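Local coordinates for AP endonuclease, family protein 2 (Mycobacterium smegmatis, PDB 5TNV) that binds a magnesium ion in a xylose isomerase-like TIM barrel and may have endonuclease activity, at residues G37-A40 with G44-K47; S101-T106 with H124-L129; T147-K152 with W157-H162; F209-D214 with L245-F250. One frame throughout, in Å; residues are numbered along the deposited sequence.

Interaction 1. Residues G37-A40 with G44-K47; sequences GNRA and GHIK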
loop_
_atom_site.group_PDB
_atom_site.type_symbol
_atom_site.label_atom_id
_atom_site.label_comp_id
_atom_site.label_asym_id
_atom_site.label_seq_id
_atom_site.Cartn_x
_atom_site.Cartn_y
_atom_site.Cartn_z
ATOM N N GLY A 37 -3.405 4.375 -23.415
ATOM C CA GLY A 37 -4.549 4.602 -24.290
ATOM C C GLY A 37 -4.107 4.855 -25.724
ATOM O O GLY A 37 -2.956 4.665 -26.114
ATOM N N ASN A 38 -5.066 5.300 -26.526
ATOM C CA ASN A 38 -4.809 5.492 -27.957
ATOM C C ASN A 38 -5.010 6.901 -28.465
ATOM O O ASN A 38 -5.116 7.114 -29.678
ATOM C CB ASN A 38 -5.527 4.434 -28.776
ATOM C CG ASN A 38 -6.990 4.537 -28.739
ATOM O OD1 ASN A 38 -7.568 5.536 -28.300
ATOM N ND2 ASN A 38 -7.602 3.467 -29.249
ATOM N N ARG A 39 -4.959 7.873 -27.576
ATOM C CA ARG A 39 -4.965 9.278 -27.961
ATOM C C ARG A 39 -3.549 9.823 -27.927
ATOM O O ARG A 39 -2.727 9.548 -27.007
ATOM C CB ARG A 39 -5.906 10.091 -27.070
ATOM C CG ARG A 39 -7.282 9.480 -26.931
ATOM C CD ARG A 39 -7.938 9.138 -28.260
ATOM N NE ARG A 39 -8.033 10.371 -29.074
ATOM C CZ ARG A 39 -8.367 10.332 -30.379
ATOM N NH1 ARG A 39 -8.656 9.179 -30.937
ATOM N NH2 ARG A 39 -8.443 11.445 -31.091
ATOM N N ALA A 40 -3.228 10.596 -28.916
ATOM C CA ALA A 40 -1.878 11.230 -28.948
ATOM C C ALA A 40 -1.889 12.497 -28.143
ATOM O O ALA A 40 -2.934 13.138 -27.977
ATOM C CB ALA A 40 -1.413 11.481 -30.360
ATOM N N GLY A 44 -5.194 13.843 -31.608
ATOM C CA GLY A 44 -5.509 12.805 -32.579
ATOM C C GLY A 44 -5.318 11.391 -32.063
ATOM O O GLY A 44 -5.163 11.129 -30.872
ATOM N N HIS A 45 -5.349 10.409 -32.974
ATOM C CA HIS A 45 -5.174 9.034 -32.650
ATOM C C HIS A 45 -3.696 8.676 -32.623
ATOM O O HIS A 45 -2.920 9.107 -33.504
ATOM C CB HIS A 45 -5.919 8.169 -33.648
ATOM C CG HIS A 45 -6.166 6.774 -33.227
ATOM N ND1 HIS A 45 -5.195 5.834 -32.983
ATOM C CD2 HIS A 45 -7.361 6.189 -32.913
ATOM C CE1 HIS A 45 -5.793 4.730 -32.605
ATOM N NE2 HIS A 45 -7.120 4.903 -32.550
ATOM N N ILE A 46 -3.268 7.889 -31.649
ATOM C CA ILE A 46 -1.864 7.451 -31.559
ATOM C C ILE A 46 -1.434 6.725 -32.832
ATOM O O ILE A 46 -0.241 6.715 -33.153
ATOM C CB ILE A 46 -1.638 6.635 -30.282
ATOM C CG1 ILE A 46 -0.177 6.630 -29.844
ATOM C CG2 ILE A 46 -2.185 5.235 -30.394
ATOM C CD1 ILE A 46 0.398 7.962 -29.466
ATOM N N LYS A 47 -2.374 6.076 -33.540
ATOM C CA LYS A 47 -1.978 5.361 -34.763
ATOM C C LYS A 47 -1.369 6.279 -35.811
ATOM O O LYS A 47 -0.621 5.791 -36.656
ATOM C CB LYS A 47 -3.187 4.634 -35.325
ATOM C CG LYS A 47 -4.128 5.422 -36.057
ATOM C CD LYS A 47 -5.298 4.555 -36.527
ATOM C CE LYS A 47 -4.967 3.725 -37.783
ATOM N NZ LYS A 47 -6.162 3.109 -38.414
#

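Interaction 2. Residues S101-T106 with H124-L129; sequences SSISMT and HRLIDL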
loop_
_atom_site.group_PDB
_atom_site.type_symbol
_atom_site.label_atom_id
_atom_site.label_comp_id
_atom_site.label_asym_id
_atom_site.label_seq_id
_atom_site.Cartn_x
_atom_site.Cartn_y
_atom_site.Cartn_z
ATOM N N SER A 101 7.111 -9.228 -25.872
ATOM C CA SER A 101 7.030 -10.638 -25.512
ATOM C C SER A 101 5.652 -11.241 -25.700
ATOM O O SER A 101 5.530 -12.479 -25.834
ATOM C CB SER A 101 7.529 -10.848 -24.075
ATOM O OG SER A 101 6.909 -9.933 -23.192
ATOM N N SER A 102 4.600 -10.433 -25.713
ATOM C CA SER A 102 3.227 -10.897 -25.846
ATOM C C SER A 102 2.401 -9.741 -26.426
ATOM O O SER A 102 2.786 -8.578 -26.256
ATOM C CB SER A 102 2.660 -11.334 -24.492
ATOM O OG SER A 102 2.729 -10.303 -23.528
ATOM N N ILE A 103 1.296 -10.082 -27.063
ATOM C CA ILE A 103 0.351 -9.078 -27.561
ATOM C C ILE A 103 -1.047 -9.467 -27.042
ATOM O O ILE A 103 -1.577 -10.507 -27.427
ATOM C CB ILE A 103 0.344 -8.951 -29.083
ATOM C CG1 ILE A 103 1.729 -8.683 -29.632
ATOM C CG2 ILE A 103 -0.679 -7.900 -29.496
ATOM C CD1 ILE A 103 1.840 -8.715 -31.152
ATOM N N SER A 104 -1.615 -8.600 -26.220
ATOM C CA SER A 104 -2.908 -8.836 -25.571
ATOM C C SER A 104 -3.993 -7.966 -26.139
ATOM O O SER A 104 -4.051 -6.761 -25.905
ATOM C CB SER A 104 -2.806 -8.586 -24.053
ATOM O OG SER A 104 -1.912 -9.512 -23.444
ATOM N N MET A 105 -4.936 -8.582 -26.855
ATOM C CA MET A 105 -6.127 -7.892 -27.298
ATOM C C MET A 105 -7.009 -7.614 -26.102
ATOM O O MET A 105 -7.088 -8.457 -25.226
ATOM C CB MET A 105 -6.858 -8.737 -28.340
ATOM C CG MET A 105 -6.068 -8.967 -29.601
ATOM S SD MET A 105 -6.860 -10.085 -30.763
ATOM C CE MET A 105 -8.297 -9.214 -31.427
ATOM N N THR A 106 -7.686 -6.481 -26.101
ATOM C CA THR A 106 -8.428 -6.143 -24.879
ATOM C C THR A 106 -9.878 -6.452 -25.116
ATOM O O THR A 106 -10.353 -7.564 -25.278
ATOM C CB THR A 106 -8.033 -4.719 -24.470
ATOM O OG1 THR A 106 -8.366 -3.745 -25.488
ATOM C CG2 THR A 106 -6.517 -4.644 -24.244
ATOM N N HIS A 124 -5.668 -12.879 -36.182
ATOM C CA HIS A 124 -4.779 -13.563 -37.137
ATOM C C HIS A 124 -3.604 -12.698 -37.558
ATOM O O HIS A 124 -2.467 -13.171 -37.660
ATOM C CB HIS A 124 -5.597 -14.011 -38.352
ATOM C CG HIS A 124 -6.368 -15.254 -38.180
ATOM N ND1 HIS A 124 -5.760 -16.469 -37.991
ATOM C CD2 HIS A 124 -7.731 -15.463 -38.248
ATOM C CE1 HIS A 124 -6.721 -17.397 -37.940
ATOM N NE2 HIS A 124 -7.895 -16.808 -38.093
ATOM N N ARG A 125 -3.876 -11.400 -37.814
ATOM C CA ARG A 125 -2.782 -10.486 -38.184
ATOM C C ARG A 125 -1.737 -10.412 -37.068
ATOM O O ARG A 125 -0.519 -10.402 -37.338
ATOM C CB ARG A 125 -3.321 -9.131 -38.538
ATOM C CG ARG A 125 -4.028 -9.015 -39.841
ATOM C CD ARG A 125 -4.408 -7.609 -40.272
ATOM N NE ARG A 125 -3.208 -6.836 -40.479
ATOM C CZ ARG A 125 -2.401 -6.879 -41.538
ATOM N NH1 ARG A 125 -2.738 -7.717 -42.524
ATOM N NH2 ARG A 125 -1.310 -6.101 -41.577
ATOM N N LEU A 126 -2.203 -10.325 -35.824
ATOM C CA LEU A 126 -1.276 -10.271 -34.680
ATOM C C LEU A 126 -0.476 -11.563 -34.535
ATOM O O LEU A 126 0.708 -11.519 -34.177
ATOM C CB LEU A 126 -2.014 -9.912 -33.414
ATOM C CG LEU A 126 -2.645 -8.524 -33.385
ATOM C CD1 LEU A 126 -3.480 -8.341 -32.126
ATOM C CD2 LEU A 126 -1.592 -7.426 -33.441
ATOM N N ILE A 127 -1.069 -12.720 -34.839
ATOM C CA ILE A 127 -0.341 -13.981 -34.844
ATOM C C ILE A 127 0.753 -13.973 -35.896
ATOM O O ILE A 127 1.824 -14.533 -35.640
ATOM C CB ILE A 127 -1.316 -15.158 -34.954
ATOM C CG1 ILE A 127 -2.176 -15.294 -33.694
ATOM C CG2 ILE A 127 -0.581 -16.456 -35.289
ATOM C CD1 ILE A 127 -3.337 -16.258 -33.799
ATOM N N ASP A 128 0.533 -13.373 -37.059
ATOM C CA ASP A 128 1.612 -13.213 -38.018
ATOM C C ASP A 128 2.663 -12.205 -37.627
ATOM O O ASP A 128 3.835 -12.430 -37.882
ATOM C CB ASP A 128 1.032 -12.849 -39.428
ATOM C CG ASP A 128 0.490 -14.088 -40.103
ATOM O OD1 ASP A 128 0.952 -15.239 -39.883
ATOM O OD2 ASP A 128 -0.443 -13.910 -40.902
ATOM N N LEU A 129 2.282 -11.122 -36.942
ATOM C CA LEU A 129 3.245 -10.132 -36.502
ATOM C C LEU A 129 4.102 -10.595 -35.343
ATOM O O LEU A 129 5.303 -10.227 -35.236
ATOM C CB LEU A 129 2.530 -8.807 -36.108
ATOM C CG LEU A 129 2.043 -8.002 -37.325
ATOM C CD1 LEU A 129 0.966 -7.009 -36.933
ATOM C CD2 LEU A 129 3.219 -7.293 -37.970
#

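Interaction 3. Residues T147-K152 with W157-H162; sequences TPEQEK and WLVQGH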
loop_
_atom_site.group_PDB
_atom_site.type_symbol
_atom_site.label_atom_id
_atom_site.label_comp_id
_atom_site.label_asym_id
_atom_site.label_seq_id
_atom_site.Cartn_x
_atom_site.Cartn_y
_atom_site.Cartn_z
ATOM N N THR A 147 -20.036 -0.685 -20.488
ATOM C CA THR A 147 -21.317 -0.066 -20.702
ATOM C C THR A 147 -21.332 1.368 -20.189
ATOM O O THR A 147 -20.464 1.744 -19.369
ATOM C CB THR A 147 -22.455 -0.858 -20.002
ATOM O OG1 THR A 147 -22.203 -0.694 -18.595
ATOM C CG2 THR A 147 -22.439 -2.290 -20.403
ATOM N N PRO A 148 -22.281 2.189 -20.600
ATOM C CA PRO A 148 -22.348 3.553 -20.046
ATOM C C PRO A 148 -22.450 3.568 -18.523
ATOM O O PRO A 148 -21.855 4.401 -17.874
ATOM C CB PRO A 148 -23.580 4.139 -20.728
ATOM C CG PRO A 148 -23.603 3.414 -22.052
ATOM C CD PRO A 148 -23.265 1.969 -21.708
ATOM N N GLU A 149 -23.216 2.619 -17.969
ATOM C CA GLU A 149 -23.356 2.576 -16.519
ATOM C C GLU A 149 -22.048 2.208 -15.876
ATOM O O GLU A 149 -21.680 2.794 -14.845
ATOM C CB GLU A 149 -24.437 1.567 -16.090
ATOM C CG GLU A 149 -24.673 1.523 -14.602
ATOM C CD GLU A 149 -25.710 0.560 -14.091
ATOM O OE1 GLU A 149 -25.931 -0.426 -14.875
ATOM O OE2 GLU A 149 -26.236 0.730 -12.966
ATOM N N GLN A 150 -21.278 1.277 -16.437
ATOM C CA GLN A 150 -19.951 0.980 -15.932
ATOM C C GLN A 150 -19.032 2.189 -15.952
ATOM O O GLN A 150 -18.256 2.387 -15.005
ATOM C CB GLN A 150 -19.284 -0.158 -16.704
ATOM C CG GLN A 150 -19.857 -1.527 -16.347
ATOM C CD GLN A 150 -19.148 -2.620 -17.088
ATOM O OE1 GLN A 150 -19.128 -2.656 -18.330
ATOM N NE2 GLN A 150 -18.549 -3.524 -16.358
ATOM N N GLU A 151 -19.121 2.967 -17.020
ATOM C CA GLU A 151 -18.248 4.139 -17.144
ATOM C C GLU A 151 -18.544 5.219 -16.088
ATOM O O GLU A 151 -17.659 6.016 -15.788
ATOM C CB GLU A 151 -18.344 4.725 -18.556
ATOM C CG GLU A 151 -17.725 3.835 -19.607
ATOM C CD GLU A 151 -17.946 4.313 -21.022
ATOM O OE1 GLU A 151 -18.976 4.942 -21.276
ATOM O OE2 GLU A 151 -17.064 3.990 -21.829
ATOM N N LYS A 152 -19.719 5.243 -15.515
ATOM C CA LYS A 152 -20.082 6.213 -14.493
ATOM C C LYS A 152 -19.555 5.812 -13.105
ATOM O O LYS A 152 -19.504 6.648 -12.211
ATOM C CB LYS A 152 -21.582 6.419 -14.413
ATOM C CG LYS A 152 -22.090 7.191 -15.658
ATOM C CD LYS A 152 -23.196 8.141 -15.353
ATOM C CE LYS A 152 -23.195 9.356 -16.235
ATOM N NZ LYS A 152 -22.779 10.633 -15.598
ATOM N N TRP A 157 -15.886 -2.379 -12.548
ATOM C CA TRP A 157 -16.309 -3.685 -12.065
ATOM C C TRP A 157 -17.344 -3.588 -10.956
ATOM O O TRP A 157 -17.839 -4.644 -10.490
ATOM C CB TRP A 157 -15.121 -4.531 -11.603
ATOM C CG TRP A 157 -14.302 -3.902 -10.519
ATOM C CD1 TRP A 157 -14.573 -3.835 -9.184
ATOM C CD2 TRP A 157 -13.031 -3.238 -10.699
ATOM N NE1 TRP A 157 -13.588 -3.174 -8.514
ATOM C CE2 TRP A 157 -12.612 -2.792 -9.423
ATOM C CE3 TRP A 157 -12.245 -2.953 -11.811
ATOM C CZ2 TRP A 157 -11.416 -2.114 -9.237
ATOM C CZ3 TRP A 157 -11.062 -2.285 -11.634
ATOM C CH2 TRP A 157 -10.669 -1.864 -10.349
ATOM N N LEU A 158 -17.735 -2.391 -10.537
ATOM C CA LEU A 158 -18.748 -2.252 -9.501
ATOM C C LEU A 158 -20.142 -2.567 -9.990
ATOM O O LEU A 158 -21.018 -2.782 -9.140
ATOM C CB LEU A 158 -18.691 -0.856 -8.880
ATOM C CG LEU A 158 -17.404 -0.517 -8.168
ATOM C CD1 LEU A 158 -17.464 0.907 -7.592
ATOM C CD2 LEU A 158 -17.052 -1.514 -7.048
ATOM N N VAL A 159 -20.372 -2.595 -11.300
ATOM C CA VAL A 159 -21.676 -2.998 -11.844
ATOM C C VAL A 159 -21.368 -3.990 -12.977
ATOM O O VAL A 159 -20.342 -3.911 -13.647
ATOM C CB VAL A 159 -22.593 -1.875 -12.282
ATOM C CG1 VAL A 159 -22.926 -0.838 -11.207
ATOM C CG2 VAL A 159 -21.982 -1.207 -13.481
ATOM N N GLN A 160 -22.271 -4.898 -13.188
ATOM C CA GLN A 160 -22.158 -5.865 -14.276
ATOM C C GLN A 160 -22.344 -5.160 -15.599
ATOM O O GLN A 160 -23.212 -4.295 -15.731
ATOM C CB GLN A 160 -23.244 -6.944 -14.088
ATOM C CG GLN A 160 -23.076 -8.133 -14.985
ATOM C CD GLN A 160 -24.094 -9.200 -14.678
ATOM O OE1 GLN A 160 -23.749 -10.194 -14.022
ATOM N NE2 GLN A 160 -25.310 -8.967 -15.091
ATOM N N GLY A 161 -21.545 -5.494 -16.568
ATOM C CA GLY A 161 -21.630 -4.994 -17.927
ATOM C C GLY A 161 -21.982 -6.104 -18.883
ATOM O O GLY A 161 -22.964 -6.844 -18.695
ATOM N N HIS A 162 -21.188 -6.297 -19.940
ATOM C CA HIS A 162 -21.383 -7.382 -20.881
ATOM C C HIS A 162 -21.359 -8.737 -20.142
ATOM O O HIS A 162 -20.500 -9.022 -19.305
ATOM C CB HIS A 162 -20.240 -7.387 -21.916
ATOM C CG HIS A 162 -20.199 -8.652 -22.734
ATOM N ND1 HIS A 162 -21.148 -8.883 -23.712
ATOM C CD2 HIS A 162 -19.354 -9.709 -22.656
ATOM C CE1 HIS A 162 -20.844 -10.071 -24.194
ATOM N NE2 HIS A 162 -19.789 -10.601 -23.587
HETATM O O HOH W 1 -24.106 -2.067 -17.121
HETATM O O HOH W 2 -18.668 -4.688 -20.210
#

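Interaction 4. Residues F209-D214 with L245-F250; sequences FIKDVD and LPYSNF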
loop_
_atom_site.group_PDB
_atom_site.type_symbol
_atom_site.label_atom_id
_atom_site.label_comp_id
_atom_site.label_asym_id
_atom_site.label_seq_id
_atom_site.Cartn_x
_atom_site.Cartn_y
_atom_site.Cartn_z
ATOM N N PHE A 209 -13.748 -24.935 -20.394
ATOM C CA PHE A 209 -13.613 -24.309 -21.718
ATOM C C PHE A 209 -12.313 -24.761 -22.373
ATOM O O PHE A 209 -12.303 -25.158 -23.558
ATOM C CB PHE A 209 -13.700 -22.811 -21.608
ATOM C CG PHE A 209 -13.841 -22.072 -22.929
ATOM C CD1 PHE A 209 -12.759 -21.674 -23.697
ATOM C CD2 PHE A 209 -15.118 -21.751 -23.395
ATOM C CE1 PHE A 209 -12.946 -21.003 -24.887
ATOM C CE2 PHE A 209 -15.310 -21.060 -24.590
ATOM C CZ PHE A 209 -14.213 -20.701 -25.326
ATOM N N ILE A 210 -11.195 -24.724 -21.647
ATOM C CA ILE A 210 -9.924 -25.098 -22.259
ATOM C C ILE A 210 -9.929 -26.590 -22.610
ATOM O O ILE A 210 -9.398 -27.012 -23.634
ATOM C CB ILE A 210 -8.714 -24.669 -21.404
ATOM C CG1 ILE A 210 -7.431 -24.692 -22.232
ATOM C CG2 ILE A 210 -8.566 -25.493 -20.163
ATOM C CD1 ILE A 210 -7.388 -23.643 -23.317
ATOM N N LYS A 211 -10.601 -27.408 -21.801
ATOM C CA LYS A 211 -10.733 -28.826 -22.142
ATOM C C LYS A 211 -11.579 -29.020 -23.391
ATOM O O LYS A 211 -11.250 -29.815 -24.276
ATOM C CB LYS A 211 -11.384 -29.573 -20.935
ATOM C CG LYS A 211 -10.360 -29.768 -19.777
ATOM C CD LYS A 211 -10.846 -30.700 -18.694
ATOM C CE LYS A 211 -9.821 -30.815 -17.576
ATOM N NZ LYS A 211 -8.822 -31.924 -17.702
ATOM N N ASP A 212 -12.665 -28.280 -23.522
ATOM C CA ASP A 212 -13.502 -28.367 -24.711
ATOM C C ASP A 212 -12.759 -27.887 -25.956
ATOM O O ASP A 212 -12.937 -28.482 -27.031
ATOM C CB ASP A 212 -14.804 -27.576 -24.543
ATOM C CG ASP A 212 -15.788 -28.246 -23.639
ATOM O OD1 ASP A 212 -15.740 -29.475 -23.411
ATOM O OD2 ASP A 212 -16.730 -27.552 -23.177
ATOM N N VAL A 213 -11.968 -26.836 -25.853
ATOM C CA VAL A 213 -11.180 -26.355 -26.982
ATOM C C VAL A 213 -10.233 -27.456 -27.455
ATOM O O VAL A 213 -10.081 -27.638 -28.651
ATOM C CB VAL A 213 -10.417 -25.100 -26.570
ATOM C CG1 VAL A 213 -9.296 -24.758 -27.544
ATOM C CG2 VAL A 213 -11.363 -23.918 -26.402
ATOM N N ASP A 214 -9.565 -28.181 -26.555
ATOM C CA ASP A 214 -8.764 -29.369 -26.870
ATOM C C ASP A 214 -7.709 -29.052 -27.923
ATOM O O ASP A 214 -7.632 -29.688 -28.995
ATOM C CB ASP A 214 -9.659 -30.520 -27.346
ATOM C CG ASP A 214 -8.909 -31.828 -27.379
ATOM O OD1 ASP A 214 -7.907 -31.972 -26.646
ATOM O OD2 ASP A 214 -9.307 -32.733 -28.144
ATOM N N LEU A 245 -3.760 -22.994 -12.965
ATOM C CA LEU A 245 -2.348 -22.954 -13.357
ATOM C C LEU A 245 -1.909 -24.138 -14.204
ATOM O O LEU A 245 -1.076 -23.907 -15.110
ATOM C CB LEU A 245 -1.459 -22.750 -12.138
ATOM C CG LEU A 245 -1.419 -21.307 -11.636
ATOM C CD1 LEU A 245 -0.749 -21.265 -10.272
ATOM C CD2 LEU A 245 -0.717 -20.377 -12.615
ATOM N N PRO A 246 -2.369 -25.376 -13.986
ATOM C CA PRO A 246 -1.944 -26.493 -14.859
ATOM C C PRO A 246 -2.252 -26.271 -16.333
ATOM O O PRO A 246 -1.659 -26.952 -17.152
ATOM C CB PRO A 246 -2.730 -27.691 -14.311
ATOM C CG PRO A 246 -2.899 -27.357 -12.852
ATOM C CD PRO A 246 -3.213 -25.864 -12.885
ATOM N N TYR A 247 -3.187 -25.399 -16.674
ATOM C CA TYR A 247 -3.629 -25.161 -18.031
ATOM C C TYR A 247 -3.131 -23.830 -18.595
ATOM O O TYR A 247 -3.558 -23.437 -19.680
ATOM C CB TYR A 247 -5.164 -25.181 -18.097
ATOM C CG TYR A 247 -5.765 -26.454 -17.588
ATOM C CD1 TYR A 247 -5.900 -27.528 -18.435
ATOM C CD2 TYR A 247 -6.190 -26.588 -16.269
ATOM C CE1 TYR A 247 -6.449 -28.714 -17.992
ATOM C CE2 TYR A 247 -6.713 -27.775 -15.803
ATOM C CZ TYR A 247 -6.839 -28.821 -16.681
ATOM O OH TYR A 247 -7.407 -30.036 -16.218
ATOM N N SER A 248 -2.284 -23.117 -17.845
ATOM C CA SER A 248 -1.900 -21.748 -18.146
ATOM C C SER A 248 -0.609 -21.636 -18.952
ATOM O O SER A 248 0.408 -22.248 -18.616
ATOM C CB SER A 248 -1.799 -20.968 -16.831
ATOM O OG SER A 248 -3.047 -20.861 -16.193
ATOM N N ASN A 249 -0.655 -20.759 -19.950
ATOM C CA ASN A 249 0.521 -20.538 -20.837
ATOM C C ASN A 249 0.974 -19.076 -20.862
ATOM O O ASN A 249 1.894 -18.757 -21.611
ATOM C CB ASN A 249 0.281 -21.085 -22.233
ATOM C CG ASN A 249 -0.826 -20.329 -22.960
ATOM O OD1 ASN A 249 -1.588 -19.563 -22.385
ATOM N ND2 ASN A 249 -0.981 -20.610 -24.245
ATOM N N PHE A 250 0.356 -18.208 -20.089
ATOM C CA PHE A 250 0.601 -16.759 -20.094
ATOM C C PHE A 250 -0.044 -16.227 -18.822
ATOM O O PHE A 250 -0.949 -16.864 -18.304
ATOM C CB PHE A 250 -0.060 -16.156 -21.335
ATOM C CG PHE A 250 0.077 -14.653 -21.486
ATOM C CD1 PHE A 250 1.310 -14.029 -21.407
ATOM C CD2 PHE A 250 -1.048 -13.865 -21.752
ATOM C CE1 PHE A 250 1.453 -12.680 -21.578
ATOM C CE2 PHE A 250 -0.907 -12.495 -21.933
ATOM C CZ PHE A 250 0.331 -11.900 -21.877
#

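Interaction 1. Residues G37-A40 with G44-K47
With CG anti to the backbone N (chi1 -163°), the ring of H45 turns back toward the opposing segment, while N38 holds its CG between its own backbone N and carbonyl carbon (chi1 67°) and lays its amide beside that ring. The two flat groups are inclined by 42°, with N38 ND2 3.6 Å from H45 NE2. N38 O sits 3.5 Å above one face of the imidazole, nearer the rim than the middle. The rotation of the ring is fixed at ND1, which accepts an in-plane bond from K47 N at 2.9 Å. R39 reaches across by folding its chain at chi2 and chi3, so that the guanidinium lies over the carbonyl of G44; R39 NH2 comes within 3.3 Å of G44 C, but its hydrogen bond goes to G43 O in the intervening turn. The guanidinium stands nearly upright against the imidazole, NH1 approaching CD2.

The backbones are tied by two almost straight hydrogen bonds, I46 N to N38 O and A40 N to G44 O, each 2.8 Å long and each meeting its oxygen from above the carbonyl plane. Behind them A40 CB packs 4.1 Å from I46 CD1, and I46 packs on against V53 and Q57 of helix 51-63 and against W75 and V76. The two backbone bonds bracket R39 and H45 as a non-hydrogen-bonded antiparallel pair, a single beta bridge within the loop joining strand 29-32 to helix 51-63, on the C-terminal face of the TIM barrel.

Interaction 2. Residues S101-T106 with H124-L129
Strand 99-104 and helix 116-133 are consecutive elements of the barrel, closest here at I103 and L126, whose CA atoms are 7.4 Å apart. L126 makes the contact from the helix side. Its CD1 methyl comes up against two strand-side residues at once, lying 3.9 Å from I103 CG2 and 3.7 Å from M105 CG, with the sulfur M105 SD at 4.0 Å. The other methyl, CD2, touches I103 CG2 at 4.1 Å. The CG2 branch of I103 lies opposite the backbone N, on the M105 side of the residue, and meets both leucine methyls. I103 and M105 project alike from alternate positions, whereas S104 between them points into the barrel, where its OG bonds D70 and the magnesium ligand H252. I127 points away from this contact, toward V138 and helix 169-185.

The contact belongs to the beta-alpha-beta unit of strand 99-104, helix 116-133 and strand 137-141. Methyl, methylene and thioether groups meet without polar atoms between the segments, so the helix is held to the strand by dispersion and by exclusion of water, with shape rather than direction of bonding setting the fit.

Interaction 3. Residues T147-K152 with W157-H162
Q150 and V159 lie alongside each other, pointing opposite ways, the methylene Q150 CG lying 3.6 Å from V159 CG2. The glutamine chain is straight beyond CG and carries its amide along the opposing backbone. There NE2 makes a weak, bent hydrogen bond to V159 O at 3.3 Å and also bonds F156 O, while OE1 comes within 3.4 Å of G161 CA, an approach that the absence of a side chain on the glycine allows. E149 crosses the same valine obliquely, touching CG2 with its CG at 4.0 Å, so V159 is wedged against two neighbouring side chains of the short helix. T147 completes the set: its CG2 methyl rests 3.8 Å from G161 CA.

The amide of Q150 is turned back on its own segment as well. OE1 accepts from T147 N at 3.1 Å, the donor lying in the carbonyl plane on a lone pair. In return T147 OG1, which its rotation (chi1 67°) places over the first turn, accepts a hydrogen bond from Q150 N, also at 3.1 Å. Two waters close the seam, one joining T147 OG1 to Q160 O and the other donating to Q150 OE1 while accepting from H162 N. Further along, W157 stacks on W155, and L158 packs on P262 of the second subunit. The reciprocal bonds of T147 and Q150 form a capping box at the start of the weakly bonded helix 148-152; here its glutamine also clasps the returning chain, within the long excursion between strand 137-141 and helix 169-185 of the TIM barrel.

Interaction 4. Residues F209-D214 with L245-F250
The last turn of helix 203-213 faces a short 3-10 segment, 245-247, with the CA atoms of I210 and Y247 7.6 Å apart. The helix ends at V213, and D214 leaves it with positive phi; the 3-10 turn closes with S248 N bonded to L245 O. I210 and Y247 carry the secure part of the contact. The CG2 methyl of I210, held between the backbone N and the carbonyl carbon, meets the root of the tyrosine ring, 3.8 Å from CD1 and 3.9 Å from CG, with Y247 CB at 4.0 Å. The two side chains cross at a slant, and CG2 lies oblique to the ring. K211, one residue on, runs its extended chain toward the phenol end and turns only at the last bond. Its NZ is modelled 2.8 Å from Y247 OH as a weak hydrogen bond, but the hydroxyl is modelled too close to the lysine's own CE, so the bond is doubtful.

Both residues of the secure pair continue into the barrel wall: I210 packs on L192 and V218, and Y247 on L220, to which its backbone is also hydrogen-bonded. Chemically the contact grades from a methyl-aromatic contact, buried on the I210 side, to an exposed, doubtful polar tip, so its cohesion rests mainly on van der Waals packing of I210, with the ammonium-phenol pair at most a minor addition.

How the interactions relate
Along the chain the four contacts follow one another, each closing before the next opens. Interactions 1 and 3 are contacts within outer loops that follow strands 29-32 and 137-141, each centred about 20 Å from the centre of the chain; their own centres are about 24 Å apart. Interaction 2 lies in the barrel wall, and interaction 4 where helix 203-213 meets the loop leading into strand 251-261. Their centres are about 19 Å apart, and they are the two that touch: the ring of F250 packs against S102 OG and S104 OG. Interactions 1 and 4, about 34 Å apart between centres, lie on opposite sides of the chain's centre. S104 and F250 thus meet close to the magnesium ligand H252, which F250 precedes by two residues.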